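Lactate racemase (Thermoanaerobacterium thermosaccharolyticum, PDB 2YJG) interconverts the L- and D-isomers of lactate as a homodimeric racemase that works with a nickel pincer cofactor derived from nicotinic acid mononucleotide. Local coordinates at residues 48-52 against 53-57; 333-337 against 338-342; 395-398 against 399-403. One frame throughout, in Å; residues are numbered along the deposited sequence.

Contact 1: 48-52 against 53-57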
ATOM      1  N   GLU A  48      11.905 -26.340   5.800  1.00 22.12           N
ATOM      2  CA  GLU A  48      12.014 -27.728   5.343  1.00 23.25           C
ATOM      3  C   GLU A  48      12.322 -28.729   6.506  1.00 24.17           C
ATOM      4  O   GLU A  48      12.226 -29.948   6.334  1.00 25.02           O
ATOM      5  CB  GLU A  48      13.066 -27.817   4.253  1.00 25.02           C
ATOM      6  CG  GLU A  48      12.731 -27.166   2.845  1.00 25.85           C
ATOM      7  CD  GLU A  48      13.974 -26.948   1.970  1.00 31.79           C
ATOM      8  OE1 GLU A  48      15.040 -27.574   2.201  1.00 34.64           O
ATOM      9  OE2 GLU A  48      13.914 -26.150   1.027  1.00 34.48           O
ATOM     10  N   ASN A  49      12.626 -28.212   7.711  1.00 22.66           N
ATOM     11  CA  ASN A  49      13.089 -29.006   8.848  1.00 23.36           C
ATOM     12  C   ASN A  49      12.385 -28.481  10.104  1.00 22.76           C
ATOM     13  O   ASN A  49      13.056 -27.935  11.049  1.00 22.77           O
ATOM     14  CB  ASN A  49      14.611 -28.892   8.958  1.00 23.25           C
ATOM     15  CG  ASN A  49      15.331 -29.536   7.750  1.00 26.58           C
ATOM     16  OD1 ASN A  49      15.495 -30.757   7.710  1.00 27.95           O
ATOM     17  ND2 ASN A  49      15.771 -28.712   6.782  1.00 22.63           N
ATOM     18  N   PRO A  50      11.033 -28.601  10.127  1.00 20.44           N
ATOM     19  CA  PRO A  50      10.271 -28.069  11.220  1.00 20.56           C
ATOM     20  C   PRO A  50      10.582 -28.796  12.539  1.00 21.36           C
ATOM     21  O   PRO A  50      10.853 -30.004  12.555  1.00 20.83           O
ATOM     22  CB  PRO A  50       8.816 -28.295  10.811  1.00 21.37           C
ATOM     23  CG  PRO A  50       8.890 -29.396   9.670  1.00 20.01           C
ATOM     24  CD  PRO A  50      10.191 -29.186   9.059  1.00 20.42           C
ATOM     25  N   ILE A  51      10.580 -28.045  13.622  1.00 20.47           N
ATOM     26  CA  ILE A  51      10.833 -28.586  14.940  1.00 21.21           C
ATOM     27  C   ILE A  51       9.517 -28.886  15.641  1.00 22.09           C
ATOM     28  O   ILE A  51       8.806 -27.978  16.069  1.00 23.71           O
ATOM     29  CB  ILE A  51      11.675 -27.601  15.796  1.00 20.38           C
ATOM     30  CG1 ILE A  51      13.051 -27.361  15.155  1.00 20.19           C
ATOM     31  CG2 ILE A  51      11.785 -28.100  17.227  1.00 20.92           C
ATOM     32  CD1 ILE A  51      13.581 -25.892  15.386  1.00 18.33           C
ATOM     33  N   GLY A  52       9.158 -30.164  15.793  1.00 22.63           N
ATOM     34  CA  GLY A  52       7.993 -30.475  16.633  1.00 22.81           C
ATOM     35  C   GLY A  52       6.622 -30.481  15.932  1.00 24.11           C
ATOM     36  O   GLY A  52       5.609 -30.629  16.592  1.00 26.92           O
ATOM     37  N   THR A  53       6.612 -30.279  14.620  1.00 24.51           N
ATOM     38  CA  THR A  53       5.400 -30.343  13.770  1.00 24.70           C
ATOM     39  C   THR A  53       5.693 -30.828  12.383  1.00 23.96           C
ATOM     40  O   THR A  53       6.836 -30.907  11.949  1.00 23.61           O
ATOM     41  CB  THR A  53       4.684 -28.953  13.544  1.00 24.50           C
ATOM     42  OG1 THR A  53       5.509 -28.079  12.734  1.00 23.10           O
ATOM     43  CG2 THR A  53       4.351 -28.323  14.808  1.00 25.08           C
ATOM     44  N   LYS A  54       4.613 -31.148  11.666  1.00 24.28           N
ATOM     45  CA  LYS A  54       4.676 -31.341  10.247  1.00 24.75           C
ATOM     46  C   LYS A  54       5.113 -30.029   9.586  1.00 23.79           C
ATOM     47  O   LYS A  54       5.025 -28.935  10.199  1.00 23.28           O
ATOM     48  CB  LYS A  54       3.283 -31.735   9.703  1.00 25.93           C
ATOM     49  CG  LYS A  54       2.697 -33.046  10.291  1.00 29.86           C
ATOM     50  CD  LYS A  54       1.309 -33.413   9.661  1.00 33.75           C
ATOM     51  CE  LYS A  54       0.280 -32.272   9.778  1.00 35.64           C
ATOM     52  NZ  LYS A  54      -1.097 -32.587   9.280  1.00 36.56           N
ATOM     53  N   ARG A  55       5.570 -30.136   8.344  1.00 22.10           N
ATOM     54  CA  ARG A  55       5.779 -28.944   7.529  1.00 21.59           C
ATOM     55  C   ARG A  55       4.521 -28.131   7.373  1.00 20.60           C
ATOM     56  O   ARG A  55       3.408 -28.653   7.368  1.00 21.33           O
ATOM     57  CB  ARG A  55       6.324 -29.318   6.155  1.00 20.97           C
ATOM     58  CG  ARG A  55       7.804 -29.434   6.146  1.00 21.96           C
ATOM     59  CD  ARG A  55       8.292 -29.802   4.850  1.00 23.87           C
ATOM     60  NE  ARG A  55       8.237 -28.735   3.868  1.00 22.93           N
ATOM     61  CZ  ARG A  55       8.699 -28.835   2.633  1.00 27.00           C
ATOM     62  NH1 ARG A  55       9.265 -29.975   2.221  1.00 29.01           N
ATOM     63  NH2 ARG A  55       8.602 -27.811   1.796  1.00 25.29           N
ATOM     64  N   LEU A  56       4.717 -26.828   7.230  1.00 19.91           N
ATOM     65  CA  LEU A  56       3.618 -25.905   7.035  1.00 19.55           C
ATOM     66  C   LEU A  56       2.824 -26.288   5.785  1.00 18.24           C
ATOM     67  O   LEU A  56       1.626 -26.224   5.813  1.00 18.47           O
ATOM     68  CB  LEU A  56       4.129 -24.452   6.998  1.00 19.07           C
ATOM     69  CG  LEU A  56       3.078 -23.343   6.762  1.00 19.18           C
ATOM     70  CD1 LEU A  56       1.909 -23.411   7.713  1.00 17.35           C
ATOM     71  CD2 LEU A  56       3.794 -22.012   6.780  1.00 17.69           C
ATOM     72  N   GLN A  57       3.473 -26.723   4.708  1.00 19.89           N
ATOM     73  CA  GLN A  57       2.719 -27.172   3.512  1.00 19.72           C
ATOM     74  C   GLN A  57       1.666 -28.228   3.843  1.00 20.27           C
ATOM     75  O   GLN A  57       0.582 -28.228   3.284  1.00 19.67           O
ATOM     76  CB  GLN A  57       3.652 -27.677   2.421  1.00 20.65           C
ATOM     77  CG  GLN A  57       4.436 -28.943   2.731  1.00 20.85           C
ATOM     78  CD  GLN A  57       5.138 -29.494   1.486  1.00 26.57           C
ATOM     79  OE1 GLN A  57       4.955 -28.970   0.389  1.00 26.15           O
ATOM     80  NE2 GLN A  57       5.917 -30.579   1.649  1.00 24.98           N
TER
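The Pro50 ring lies over the chain that turns back from Thr53 to Arg55, its CG 3.4 Å from Thr53 O and 3.7 Å from Arg55 CG. This is a helix-loop-helix connection from helix 39-48 to helix 56-59, with Arg55 at the N-cap position of the second. Gly52 makes the bend with a positive phi of 88°, where a CB would jam against the carbonyl oxygen of Ile51. At Thr53, OG1 sits between the backbone N and the carbonyl carbon (chi1 68°) and donates to Lys54 O at 2.7 Å, while CG2 is left 3.2 Å from Gly52 O. Thr53 also touches Phe235 and His254, and Ile51 makes backbone bonds to Ala252 and His254, so the loop lies beside strand 247-253. With an alanine here in place of the threonine, OG1 and CG2 are gone, and Lys54 O would probably lose its hydroxyl donor and Gly52 O its methyl neighbour. Arg55 crosses the proline obliquely with its CG methylene, then bends at chi3. Its NH2 forms a salt bridge with Glu89 OE1 on helix 79-91. The Arg55 guanidinium has Glu48 CG 4.2 Å above one face, toward the rim, and Gln57 NE2 3.4 Å above the centre of the other.

Contact 2: 333-337 against 338-342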
ATOM      1  N   LYS A 333       9.399  12.298  38.522  1.00 21.26           N
ATOM      2  CA  LYS A 333       9.310  13.759  38.717  1.00 24.13           C
ATOM      3  C   LYS A 333       8.431  14.069  39.921  1.00 24.48           C
ATOM      4  O   LYS A 333       8.748  15.009  40.685  1.00 25.79           O
ATOM      5  CB  LYS A 333       8.761  14.417  37.475  1.00 24.91           C
ATOM      6  CG  LYS A 333       8.562  15.906  37.624  1.00 28.98           C
ATOM      7  CD  LYS A 333       9.706  16.720  37.133  1.00 30.64           C
ATOM      8  CE  LYS A 333       9.228  18.210  37.014  1.00 33.15           C
ATOM      9  NZ  LYS A 333      10.172  19.030  36.226  1.00 35.35           N
ATOM     10  N   GLU A 334       7.386  13.260  40.101  1.00 24.71           N
ATOM     11  CA  GLU A 334       6.388  13.403  41.183  1.00 26.47           C
ATOM     12  C   GLU A 334       6.681  12.608  42.503  1.00 24.56           C
ATOM     13  O   GLU A 334       5.857  12.609  43.409  1.00 25.09           O
ATOM     14  CB  GLU A 334       5.025  12.950  40.666  1.00 28.07           C
ATOM     15  CG  GLU A 334       4.528  13.680  39.383  1.00 33.85           C
ATOM     16  CD  GLU A 334       4.070  15.093  39.677  1.00 39.04           C
ATOM     17  OE1 GLU A 334       3.443  15.282  40.754  1.00 44.76           O
ATOM     18  OE2 GLU A 334       4.323  16.016  38.861  1.00 41.31           O
ATOM     19  N   SER A 335       7.843  11.966  42.637  1.00 21.82           N
ATOM     20  CA  SER A 335       8.104  11.159  43.817  1.00 20.48           C
ATOM     21  C   SER A 335       9.337  11.628  44.559  1.00 20.65           C
ATOM     22  O   SER A 335      10.126  12.432  44.041  1.00 20.60           O
ATOM     23  CB  SER A 335       8.244   9.641  43.451  1.00 20.64           C
ATOM     24  OG  SER A 335       7.058   9.166  42.851  1.00 17.26           O
ATOM     25  N   LYS A 336       9.527  11.101  45.758  1.00 21.05           N
ATOM     26  CA  LYS A 336      10.644  11.558  46.630  1.00 22.87           C
ATOM     27  C   LYS A 336      12.001  10.984  46.278  1.00 21.86           C
ATOM     28  O   LYS A 336      13.048  11.599  46.532  1.00 23.95           O
ATOM     29  CB  LYS A 336      10.370  11.187  48.083  1.00 23.96           C
ATOM     30  CG  LYS A 336       9.133  11.859  48.714  1.00 29.24           C
ATOM     31  CD  LYS A 336       8.951  11.566  50.223  1.00 34.17           C
ATOM     32  CE  LYS A 336       8.691  10.080  50.539  1.00 36.53           C
ATOM     33  NZ  LYS A 336       8.327   9.795  51.974  1.00 38.69           N
ATOM     34  N   ASP A 337      11.999   9.738  45.834  1.00 20.25           N
ATOM     35  CA  ASP A 337      13.219   9.004  45.553  1.00 18.78           C
ATOM     36  C   ASP A 337      12.797   7.724  44.890  1.00 17.93           C
ATOM     37  O   ASP A 337      11.596   7.455  44.775  1.00 14.81           O
ATOM     38  CB  ASP A 337      14.032   8.721  46.830  1.00 20.30           C
ATOM     39  CG  ASP A 337      13.237   8.039  47.936  1.00 20.35           C
ATOM     40  OD1 ASP A 337      12.297   7.241  47.683  1.00 17.48           O
ATOM     41  OD2 ASP A 337      13.634   8.267  49.111  1.00 22.02           O
ATOM     42  N   PRO A 338      13.765   6.917  44.449  1.00 16.76           N
ATOM     43  CA  PRO A 338      13.338   5.699  43.765  1.00 16.13           C
ATOM     44  C   PRO A 338      12.504   4.698  44.600  1.00 15.23           C
ATOM     45  O   PRO A 338      11.662   3.984  44.002  1.00 13.44           O
ATOM     46  CB  PRO A 338      14.654   5.074  43.297  1.00 16.65           C
ATOM     47  CG  PRO A 338      15.656   6.259  43.271  1.00 15.79           C
ATOM     48  CD  PRO A 338      15.185   7.255  44.252  1.00 18.00           C
ATOM     49  N   GLN A 339      12.771   4.576  45.912  1.00 15.29           N
ATOM     50  CA  GLN A 339      12.013   3.678  46.752  1.00 15.10           C
ATOM     51  C   GLN A 339      10.543   4.145  46.773  1.00 14.90           C
ATOM     52  O   GLN A 339       9.648   3.305  46.772  1.00 15.97           O
ATOM     53  CB  GLN A 339      12.505   3.654  48.196  1.00 15.80           C
ATOM     54  CG  GLN A 339      11.752   2.699  49.049  1.00 17.09           C
ATOM     55  CD  GLN A 339      11.924   1.270  48.597  1.00 15.70           C
ATOM     56  OE1 GLN A 339      10.932   0.530  48.319  1.00 18.52           O
ATOM     57  NE2 GLN A 339      13.166   0.834  48.517  1.00 15.28           N
ATOM     58  N   ASP A 340      10.320   5.463  46.723  1.00 16.13           N
ATOM     59  CA  ASP A 340       8.941   6.020  46.701  1.00 16.90           C
ATOM     60  C   ASP A 340       8.239   5.540  45.385  1.00 16.77           C
ATOM     61  O   ASP A 340       7.125   5.065  45.403  1.00 17.57           O
ATOM     62  CB  ASP A 340       9.016   7.535  46.793  1.00 17.79           C
ATOM     63  CG  ASP A 340       7.703   8.189  47.178  1.00 18.66           C
ATOM     64  OD1 ASP A 340       6.877   7.555  47.845  1.00 20.74           O
ATOM     65  OD2 ASP A 340       7.518   9.355  46.783  1.00 21.58           O
ATOM     66  N   VAL A 341       8.943   5.642  44.263  1.00 14.56           N
ATOM     67  CA  VAL A 341       8.437   5.215  42.989  1.00 14.20           C
ATOM     68  C   VAL A 341       8.039   3.767  43.036  1.00 13.71           C
ATOM     69  O   VAL A 341       6.897   3.429  42.653  1.00 15.42           O
ATOM     70  CB  VAL A 341       9.426   5.477  41.831  1.00 15.01           C
ATOM     71  CG1 VAL A 341       8.919   4.770  40.519  1.00 13.16           C
ATOM     72  CG2 VAL A 341       9.717   7.025  41.735  1.00 17.74           C
ATOM     73  N   MET A 342       8.928   2.900  43.551  1.00 13.30           N
ATOM     74  CA  MET A 342       8.663   1.513  43.668  1.00 12.31           C
ATOM     75  C   MET A 342       7.430   1.243  44.537  1.00 14.35           C
ATOM     76  O   MET A 342       6.551   0.485  44.171  1.00 14.18           O
ATOM     77  CB  MET A 342       9.867   0.828  44.238  1.00 13.26           C
ATOM     78  CG  MET A 342       9.803  -0.641  44.401  1.00 13.01           C
ATOM     79  SD  MET A 342       9.477  -1.587  42.919  1.00 14.08           S
ATOM     80  CE  MET A 342      11.198  -1.555  42.201  1.00 16.78           C
TER
HETATM   81  O   HOH W   1       5.751  11.264  46.565  1.00 27.53           O
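Asp337 and Asp340 are brought together by different first torsions: Asp337 tucks CG between its own backbone N and carbonyl carbon (chi1 53°), whereas Asp340 swings CG to the far side of its backbone N (chi1 -163°), which carries OD2 back to Lys336 N. The first torsion makes Asp337 the N-cap of helix 338-346. Its OD1 receives Asp340 N at 2.8 Å, the N-H coming in nearly in line with the carboxylate C-O bond, and Pro338, which has no N-H to satisfy, fills the first helical position. The main chain follows with Val341 N bonded to Asp337 O at 3.3 Å, in the carbonyl plane; a second approach to that oxygen, from Asp340 N, is weak. Asp340 in turn takes the N-H one residue before the N-cap: Lys336 N donates to its OD2 at 2.9 Å, almost straight at 168° and on the lone pair that faces away from OD1. A water donates to the same OD2 at 2.6 Å. The Lys336 chain crosses the Asp340 side chain at about a right angle, its CG 3.6 Å from Asp340 OD2; Lys336 NZ stands 4.9 Å from Asp340 OD1, not in contact. Ser335 closes the turn: its CB presses on Val341 CG2 at 3.5 Å, tighter than usual for two carbons, while its OG bonds Trp331 O and Lys344 NZ. Pro338 and Val341 pack on Leu367 and Ala364 of helix 357-369. Two carboxylates thus take up one N-H of the first helical turn and one just before the helix, and their negative charge would probably be eased by the helix dipole and, for Asp340, by the long, weak ion pair with Lys344.

Contact 3: 395-398 against 399-403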
ATOM      1  N   LEU A 395      32.291  10.134  28.638  1.00 19.58           N
ATOM      2  CA  LEU A 395      32.656   8.989  29.450  1.00 18.41           C
ATOM      3  C   LEU A 395      33.747   9.317  30.467  1.00 19.11           C
ATOM      4  O   LEU A 395      33.761   8.804  31.576  1.00 19.60           O
ATOM      5  CB  LEU A 395      33.057   7.816  28.535  1.00 18.39           C
ATOM      6  CG  LEU A 395      31.917   7.114  27.771  1.00 17.31           C
ATOM      7  CD1 LEU A 395      32.428   6.323  26.650  1.00 18.98           C
ATOM      8  CD2 LEU A 395      31.098   6.209  28.748  1.00 16.32           C
ATOM      9  N   GLY A 396      34.670  10.191  30.103  1.00 20.16           N
ATOM     10  CA  GLY A 396      35.662  10.682  31.073  1.00 20.72           C
ATOM     11  C   GLY A 396      35.084  11.334  32.309  1.00 20.15           C
ATOM     12  O   GLY A 396      35.412  10.938  33.412  1.00 20.15           O
ATOM     13  N   GLU A 397      34.150  12.270  32.116  1.00 19.88           N
ATOM     14  CA  GLU A 397      33.479  12.883  33.226  1.00 19.37           C
ATOM     15  C   GLU A 397      32.644  11.869  33.996  1.00 18.86           C
ATOM     16  O   GLU A 397      32.605  11.914  35.191  1.00 19.83           O
ATOM     17  CB  GLU A 397      32.571  13.993  32.750  1.00 19.17           C
ATOM     18  CG  GLU A 397      31.913  14.709  33.885  1.00 21.30           C
ATOM     19  CD  GLU A 397      31.043  15.894  33.452  1.00 27.10           C
ATOM     20  OE1 GLU A 397      30.204  15.749  32.545  1.00 23.70           O
ATOM     21  OE2 GLU A 397      31.187  16.984  34.050  1.00 33.56           O
ATOM     22  N   ALA A 398      31.989  10.948  33.291  1.00 18.49           N
ATOM     23  CA  ALA A 398      31.155   9.969  33.949  1.00 19.33           C
ATOM     24  C   ALA A 398      32.028   9.145  34.900  1.00 18.84           C
ATOM     25  O   ALA A 398      31.676   8.919  36.087  1.00 16.36           O
ATOM     26  CB  ALA A 398      30.411   9.106  32.922  1.00 18.62           C
ATOM     27  N   LEU A 399      33.191   8.740  34.408  1.00 19.62           N
ATOM     28  CA  LEU A 399      34.123   7.940  35.237  1.00 21.21           C
ATOM     29  C   LEU A 399      34.632   8.705  36.449  1.00 20.96           C
ATOM     30  O   LEU A 399      34.730   8.130  37.538  1.00 21.77           O
ATOM     31  CB  LEU A 399      35.285   7.408  34.401  1.00 21.22           C
ATOM     32  CG  LEU A 399      36.126   6.314  35.057  1.00 23.58           C
ATOM     33  CD1 LEU A 399      35.223   5.137  35.548  1.00 26.54           C
ATOM     34  CD2 LEU A 399      37.172   5.796  34.050  1.00 25.53           C
ATOM     35  N   LYS A 400      34.951   9.989  36.272  1.00 21.62           N
ATOM     36  CA  LYS A 400      35.373  10.833  37.427  1.00 23.29           C
ATOM     37  C   LYS A 400      34.256  10.908  38.492  1.00 22.47           C
ATOM     38  O   LYS A 400      34.520  10.833  39.716  1.00 22.27           O
ATOM     39  CB  LYS A 400      35.800  12.239  36.983  1.00 23.83           C
ATOM     40  CG  LYS A 400      35.481  13.406  37.970  1.00 30.36           C
ATOM     41  CD  LYS A 400      34.042  14.028  37.790  1.00 37.23           C
ATOM     42  CE  LYS A 400      33.974  15.564  38.076  1.00 39.48           C
ATOM     43  NZ  LYS A 400      33.670  15.979  39.514  1.00 41.87           N
ATOM     44  N   ILE A 401      33.001  11.019  38.036  1.00 21.32           N
ATOM     45  CA  ILE A 401      31.881  11.111  38.998  1.00 21.68           C
ATOM     46  C   ILE A 401      31.800   9.762  39.739  1.00 20.94           C
ATOM     47  O   ILE A 401      31.779   9.738  40.955  1.00 22.21           O
ATOM     48  CB  ILE A 401      30.520  11.499  38.332  1.00 21.67           C
ATOM     49  CG1 ILE A 401      30.525  12.932  37.735  1.00 22.13           C
ATOM     50  CG2 ILE A 401      29.388  11.433  39.314  1.00 21.20           C
ATOM     51  CD1 ILE A 401      30.557  14.091  38.830  1.00 27.19           C
ATOM     52  N   ALA A 402      31.863   8.647  38.994  1.00 20.61           N
ATOM     53  CA  ALA A 402      31.724   7.309  39.570  1.00 20.98           C
ATOM     54  C   ALA A 402      32.805   7.130  40.595  1.00 22.36           C
ATOM     55  O   ALA A 402      32.532   6.716  41.697  1.00 22.82           O
ATOM     56  CB  ALA A 402      31.823   6.252  38.533  1.00 18.77           C
ATOM     57  N   GLU A 403      34.036   7.431  40.200  1.00 24.35           N
ATOM     58  CA  GLU A 403      35.187   7.319  41.134  1.00 26.31           C
ATOM     59  C   GLU A 403      35.007   8.082  42.443  1.00 27.32           C
ATOM     60  O   GLU A 403      35.391   7.593  43.505  1.00 28.03           O
ATOM     61  CB  GLU A 403      36.473   7.712  40.417  1.00 25.46           C
ATOM     62  CG  GLU A 403      36.858   6.660  39.355  1.00 27.20           C
ATOM     63  CD  GLU A 403      38.009   7.067  38.437  1.00 30.88           C
ATOM     64  OE1 GLU A 403      38.571   8.162  38.588  1.00 32.62           O
ATOM     65  OE2 GLU A 403      38.350   6.263  37.541  1.00 31.57           O
TER
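Four successive i to i+4 bonds carry the backbone of helix 395-405 through this turn, from Leu399 N to Leu395 O at 2.9 Å to Ala402 N to Ala398 O, also at 2.9 Å, the last lying in the carbonyl plane. The side chains mostly meet carbonyl oxygens of the preceding turn rather than one another. Glu397 O, already bonded to Ile401 N, is touched by Ile401 CG1 at 3.4 Å and by Lys400 CD at 3.6 Å. Ile401 reaches it because CG1 stands beside its backbone N, opposite the carbonyl carbon (chi1 -65°); Lys400 brings CD there by the bend at chi2 (-87°). On another side of the helix, Leu399 CB rests 3.5 Å from Leu395 O, and Ala402 CB lies 3.6 Å from Ala398 O. The extended Glu397 passes Ile401 loosely, CG to CG1 at 4.5 Å, and its OE1 turns back to accept from Lys393 N, while Asp394 OD1 takes Glu397 N. Leu395 and Leu399 meet Phe15 of strand 11-16. Ala398 and Ala402 pack on Ile373 of strand 371-375, as small side chains allow, and Ala402 also meets Ile279. Such a helix is typical of a parallel alpha/beta sheet: here it forms the beta-alpha-beta crossover that leads from edge strand 390-392 back across the sheet to strand 412-415.

Contact 1 belongs to the N-terminal domain, contacts 2 and 3 to the C-terminal domain, and they sit on opposite sides of the chain's centre: contact 1 is about 50 Å from contact 2 and about 53 Å from contact 3, centre to centre. Contacts 2 and 3 are closer, their centres about 25 Å and their nearest atoms about 15 Å apart, without touching. Both show an acid at the third helical position, Asp340 and Glu397, accepting a backbone N-H from upstream of the helix, whereas in contact 1 an N-H of the first turn, Gln57 N, is taken by Glu89 from a different helix. All three lie away from the catalytic, cofactor and magnesium sites.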